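Local atomic coordinates of 3,6-diketocamphane 1,6-monooxygenase (Pseudomonas putida, PDB entry 4UWM), a protein that catalyses the FMNH2- and oxygen-dependent Baeyer-Villiger oxidation of a camphor-derived diketone to a lactone, which lets Pseudomonas putida grow on (-)-camphor. Residues M1-G6 with G342-E347; V221-G226 with A254-V259. One frame throughout, in Å; residues are numbered along the deposited sequence. Where two conformers were deposited one is given.

Contact 1: residues M1-G6 with G342-E347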
loop_
_atom_site.group_PDB
_atom_site.type_symbol
_atom_site.label_atom_id
_atom_site.label_comp_id
_atom_site.label_asym_id
_atom_site.label_seq_id
_atom_site.Cartn_x
_atom_site.Cartn_y
_atom_site.Cartn_z
ATOM N N MET A 1 -10.236 24.669 -22.628
ATOM C CA MET A 1 -11.538 24.127 -22.134
ATOM C C MET A 1 -11.846 24.660 -20.727
ATOM O O MET A 1 -11.317 25.703 -20.314
ATOM C CB MET A 1 -11.535 22.588 -22.160
ATOM C CG MET A 1 -11.158 21.955 -23.500
ATOM S SD MET A 1 -12.382 22.145 -24.817
ATOM C CE MET A 1 -11.620 21.207 -26.141
ATOM N N ALA A 2 -12.702 23.945 -19.999
ATOM C CA ALA A 2 -13.113 24.351 -18.657
ATOM C C ALA A 2 -12.045 24.052 -17.597
ATOM O O ALA A 2 -11.229 23.137 -17.758
ATOM C CB ALA A 2 -14.443 23.695 -18.287
ATOM N N MET A 3 -12.042 24.850 -16.532
ATOM C CA MET A 3 -11.279 24.557 -15.316
ATOM C C MET A 3 -11.844 23.266 -14.716
ATOM O O MET A 3 -13.070 23.091 -14.662
ATOM C CB MET A 3 -11.418 25.710 -14.319
ATOM C CG MET A 3 -10.618 25.563 -13.031
ATOM S SD MET A 3 -11.185 26.640 -11.705
ATOM C CE MET A 3 -12.804 25.938 -11.376
ATOM N N GLU A 4 -10.956 22.357 -14.303
ATOM C CA GLU A 4 -11.397 21.087 -13.718
ATOM C C GLU A 4 -11.638 21.234 -12.221
ATOM O O GLU A 4 -11.083 22.150 -11.595
ATOM C CB GLU A 4 -10.366 19.981 -13.975
ATOM C CG GLU A 4 -10.192 19.565 -15.424
ATOM C CD GLU A 4 -11.375 18.781 -15.996
ATOM O OE1 GLU A 4 -12.301 18.409 -15.252
ATOM O OE2 GLU A 4 -11.380 18.525 -17.213
ATOM N N THR A 5 -12.466 20.342 -11.659
ATOM C CA THR A 5 -12.611 20.227 -10.209
ATOM C C THR A 5 -11.742 19.052 -9.701
ATOM O O THR A 5 -11.741 17.971 -10.297
ATOM C CB THR A 5 -14.083 20.014 -9.776
ATOM O OG1 THR A 5 -14.896 21.055 -10.326
ATOM C CG2 THR A 5 -14.235 20.079 -8.239
ATOM N N GLY A 6 -10.998 19.294 -8.621
ATOM C CA GLY A 6 -10.223 18.249 -7.935
ATOM C C GLY A 6 -10.547 18.186 -6.454
ATOM O O GLY A 6 -11.160 19.108 -5.900
ATOM N N GLY A 342 -5.570 25.572 -13.874
ATOM C CA GLY A 342 -6.291 24.487 -14.514
ATOM C C GLY A 342 -7.231 23.669 -13.634
ATOM O O GLY A 342 -8.251 23.182 -14.118
ATOM N N THR A 343 -6.874 23.477 -12.358
ATOM C CA THR A 343 -7.698 22.643 -11.457
ATOM C C THR A 343 -7.941 23.340 -10.139
ATOM O O THR A 343 -6.993 23.807 -9.476
ATOM C CB THR A 343 -7.071 21.236 -11.178
ATOM O OG1 THR A 343 -6.906 20.518 -12.404
ATOM C CG2 THR A 343 -7.985 20.405 -10.273
ATOM N N LEU A 344 -9.209 23.403 -9.754
ATOM C CA LEU A 344 -9.570 23.921 -8.451
ATOM C C LEU A 344 -9.566 22.723 -7.502
ATOM O O LEU A 344 -10.443 21.844 -7.585
ATOM C CB LEU A 344 -10.958 24.568 -8.480
ATOM C CG LEU A 344 -11.484 25.016 -7.118
ATOM C CD1 LEU A 344 -10.790 26.288 -6.676
ATOM C CD2 LEU A 344 -12.997 25.189 -7.140
ATOM N N GLN A 345 -8.577 22.694 -6.612
ATOM C CA GLN A 345 -8.377 21.511 -5.785
ATOM C C GLN A 345 -9.086 21.740 -4.470
ATOM O O GLN A 345 -8.590 22.455 -3.613
ATOM C CB GLN A 345 -6.875 21.204 -5.594
ATOM C CG GLN A 345 -6.549 19.714 -5.456
ATOM C CD GLN A 345 -6.590 18.954 -6.785
ATOM O OE1 GLN A 345 -6.103 19.439 -7.810
ATOM N NE2 GLN A 345 -7.143 17.739 -6.761
ATOM N N VAL A 346 -10.249 21.121 -4.320
ATOM C CA VAL A 346 -11.087 21.347 -3.143
ATOM C C VAL A 346 -10.640 20.553 -1.915
ATOM O O VAL A 346 -10.539 19.328 -1.971
ATOM C CB VAL A 346 -12.566 21.043 -3.461
ATOM C CG1 VAL A 346 -13.444 21.304 -2.243
ATOM C CG2 VAL A 346 -13.010 21.880 -4.658
ATOM N N GLU A 347 -10.389 21.253 -0.813
ATOM C CA GLU A 347 -9.956 20.622 0.438
ATOM C C GLU A 347 -11.087 19.824 1.068
ATOM O O GLU A 347 -12.161 20.371 1.348
ATOM C CB GLU A 347 -9.466 21.668 1.435
ATOM C CG GLU A 347 -8.146 22.352 1.099
ATOM C CD GLU A 347 -6.903 21.510 1.406
ATOM O OE1 GLU A 347 -7.022 20.395 1.991
ATOM O OE2 GLU A 347 -5.801 21.975 1.045
#
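Met3 meets 342-347 just ahead of strand 4-6, crossing obliquely the side chain of Leu344. With CG anti to the backbone N (chi1 -177°) and the chain bent only at its last torsion, its methyl CE comes to rest 3.7 Å from Leu344 CB, while CG passes close to the carbonyl oxygen of Gly342. From Glu4 onward the pairing is parallel: the short strand axes run 4.6 Å apart at 23°. Glu4 N donates to Gly342 O at 2.8 Å, a bond in the carbonyl plane, and Glu4 O accepts from Leu344 N at 2.9 Å. The same oxygen also receives a CA-H...O contact from Thr343. Thr5 lies on the face shared with Leu344 and Val346, its CG2 touching Val346 CG2 at 4.2 Å, where helix 356-369 covers both residues. Gly6 has the most surface covered by the other segment. Its N bonds to Leu344 O and its O to Val346 N at 2.7 Å, the latter donor standing 48° out of the carbonyl plane. Gln345 NE2 lies 3.3 Å from Gly6 CA, and Thr343 CG2 packs against Gly6 N; a beta carbon at this position would run into both side chains. The Gln345 amide is not bonded to Gly6: its NE2 donates to Leu7 O, the backbone carbonyl next along strand 4-9. Chemically, the two strands are joined by a ladder of four backbone hydrogen bonds, with apolar packing on the Leu344 face, and glycine leaves space for a buried amide on the other, where the Gln345 side chain comes within about 8 Å of the bound FMN.

Contact 2: residues V221-G226 with A254-V259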
loop_
_atom_site.group_PDB
_atom_site.type_symbol
_atom_site.label_atom_id
_atom_site.label_comp_id
_atom_site.label_asym_id
_atom_site.label_seq_id
_atom_site.Cartn_x
_atom_site.Cartn_y
_atom_site.Cartn_z
ATOM N N VAL A 221 1.641 22.557 -7.960
ATOM C CA VAL A 221 0.462 22.540 -7.082
ATOM C C VAL A 221 0.706 23.623 -6.039
ATOM O O VAL A 221 1.721 23.619 -5.367
ATOM C CB VAL A 221 0.249 21.150 -6.385
ATOM C CG1 VAL A 221 -1.051 21.138 -5.581
ATOM C CG2 VAL A 221 0.222 20.028 -7.404
ATOM N N SER A 222 -0.229 24.563 -5.914
ATOM C CA SER A 222 -0.097 25.639 -4.946
ATOM C C SER A 222 -1.241 25.586 -3.944
ATOM O O SER A 222 -2.371 25.259 -4.303
ATOM C CB SER A 222 -0.128 27.009 -5.653
ATOM O OG SER A 222 0.901 27.144 -6.629
ATOM N N ILE A 223 -0.934 25.898 -2.693
ATOM C CA ILE A 223 -1.964 26.109 -1.682
ATOM C C ILE A 223 -2.278 27.606 -1.680
ATOM O O ILE A 223 -1.382 28.428 -1.502
ATOM C CB ILE A 223 -1.498 25.673 -0.273
ATOM C CG1 ILE A 223 -0.817 24.285 -0.288
ATOM C CG2 ILE A 223 -2.657 25.735 0.717
ATOM C CD1 ILE A 223 -1.711 23.093 -0.596
ATOM N N PHE A 224 -3.542 27.970 -1.897
ATOM C CA PHE A 224 -3.862 29.403 -2.000
ATOM C C PHE A 224 -3.588 30.118 -0.699
ATOM O O PHE A 224 -4.133 29.745 0.344
ATOM C CB PHE A 224 -5.295 29.674 -2.437
ATOM C CG PHE A 224 -5.595 31.143 -2.611
ATOM C CD1 PHE A 224 -5.026 31.862 -3.659
ATOM C CD2 PHE A 224 -6.440 31.805 -1.727
ATOM C CE1 PHE A 224 -5.300 33.214 -3.828
ATOM C CE2 PHE A 224 -6.713 33.159 -1.885
ATOM C CZ PHE A 224 -6.144 33.863 -2.936
ATOM N N SER A 225 -2.729 31.132 -0.770
ATOM C CA SER A 225 -2.307 31.870 0.413
ATOM C C SER A 225 -2.331 33.391 0.202
ATOM O O SER A 225 -1.741 34.133 0.985
ATOM C CB SER A 225 -0.920 31.394 0.869
ATOM O OG SER A 225 0.100 31.887 0.023
ATOM N N GLY A 226 -3.028 33.840 -0.844
ATOM C CA GLY A 226 -3.075 35.260 -1.214
ATOM C C GLY A 226 -2.717 35.492 -2.677
ATOM O O GLY A 226 -2.059 34.651 -3.305
ATOM N N ALA A 254 -2.470 23.374 -10.447
ATOM C CA ALA A 254 -3.557 23.040 -9.522
ATOM C C ALA A 254 -3.445 23.907 -8.287
ATOM O O ALA A 254 -2.352 24.105 -7.749
ATOM C CB ALA A 254 -3.525 21.553 -9.155
ATOM N N VAL A 255 -4.572 24.470 -7.863
ATOM C CA VAL A 255 -4.575 25.407 -6.747
ATOM C C VAL A 255 -5.614 24.952 -5.740
ATOM O O VAL A 255 -6.788 24.776 -6.082
ATOM C CB VAL A 255 -4.879 26.866 -7.185
ATOM C CG1 VAL A 255 -4.825 27.806 -5.972
ATOM C CG2 VAL A 255 -3.882 27.331 -8.232
ATOM N N SER A 256 -5.168 24.768 -4.499
ATOM C CA SER A 256 -6.016 24.277 -3.418
ATOM C C SER A 256 -6.718 25.433 -2.696
ATOM O O SER A 256 -6.062 26.402 -2.301
ATOM C CB SER A 256 -5.170 23.455 -2.439
ATOM O OG SER A 256 -5.883 23.155 -1.256
ATOM N N HIS A 257 -8.027 25.314 -2.529
ATOM C CA HIS A 257 -8.865 26.317 -1.883
ATOM C C HIS A 257 -9.811 25.601 -0.936
ATOM O O HIS A 257 -10.187 24.444 -1.181
ATOM C CB HIS A 257 -9.753 27.044 -2.911
ATOM C CG HIS A 257 -9.031 28.015 -3.790
ATOM N ND1 HIS A 257 -8.794 29.322 -3.418
ATOM C CD2 HIS A 257 -8.525 27.882 -5.038
ATOM C CE1 HIS A 257 -8.158 29.946 -4.395
ATOM N NE2 HIS A 257 -7.986 29.095 -5.392
ATOM N N THR A 258 -10.224 26.306 0.113
ATOM C CA THR A 258 -11.361 25.893 0.927
ATOM C C THR A 258 -12.620 26.390 0.201
ATOM O O THR A 258 -12.745 27.588 -0.078
ATOM C CB THR A 258 -11.252 26.489 2.336
ATOM O OG1 THR A 258 -10.020 26.064 2.929
ATOM C CG2 THR A 258 -12.439 26.071 3.212
ATOM N N VAL A 259 -13.510 25.460 -0.143
ATOM C CA VAL A 259 -14.616 25.709 -1.065
ATOM C C VAL A 259 -15.872 25.050 -0.530
ATOM O O VAL A 259 -15.876 23.860 -0.227
ATOM C CB VAL A 259 -14.349 25.147 -2.488
ATOM C CG1 VAL A 259 -15.448 25.563 -3.455
ATOM C CG2 VAL A 259 -13.014 25.611 -3.021
#
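Phe224 and His257 form the tightest side-chain meeting between 221-226 and 254-259. The histidine brings CE1 over one face of the phenyl ring, 3.3 Å from Phe224 CG. Their planes are inclined at 32°, an oblique aromatic pair. Phe224 CB lies over the imidazole face in a CH-pi contact, 3.9 Å from its centroid, and 4.0 Å from Val255 CG1. A chi1 of -177° points CG away from the backbone N and turns the phenyl face to His257 CE1, while Gly226 N sits over the centre of the opposite face of the phenyl ring. With an alanine here the phenyl face over His257 CE1 is gone, which would probably open a gap there and leave the imidazole less firmly fixed. Before this pair along the strands, three backbone bonds link them: Ser222 N to Ala254 O and Ser256 N to Ser222 O, both 2.8 Å, then Phe224 N to Ser256 O at 3.0 Å. Looser is the start of the other sheet face, where Val221 CG1 stays 4.4 Å from Ala254 CB; Ile223, on that face, also touches the FMN. Past Phe224 the segments part, and the partly exposed Ser225 does not touch 254-259. Parallel register at 23°, with helix 227-244 in the connection from one strand to the next, marks a beta-alpha-beta unit of the TIM-barrel fold of the bacterial luciferase family.

The chain starts in strand 4-9, and some 340 residues on, strand 343-347 comes back alongside it, so contact 1 closes a loop spanning most of the protein and joins first and last strands of the parallel sheet. Contact 2 is nested inside that loop and closes a short one, around helix 227-244. The two adjoin because strands 254-261 and 343-347 are neighbours: Gln345 N lies 2.8 Å from Val255 O and Thr343 O 3.0 Å from Val255 N, probable hydrogen bonds. Glu347 carries the link further, its carboxylate hydrogen-bonded to the FMN-binding His10 and, in the given conformer, to Ser256 OG. With that pairing between them, the contacts make a continuous run of four strands.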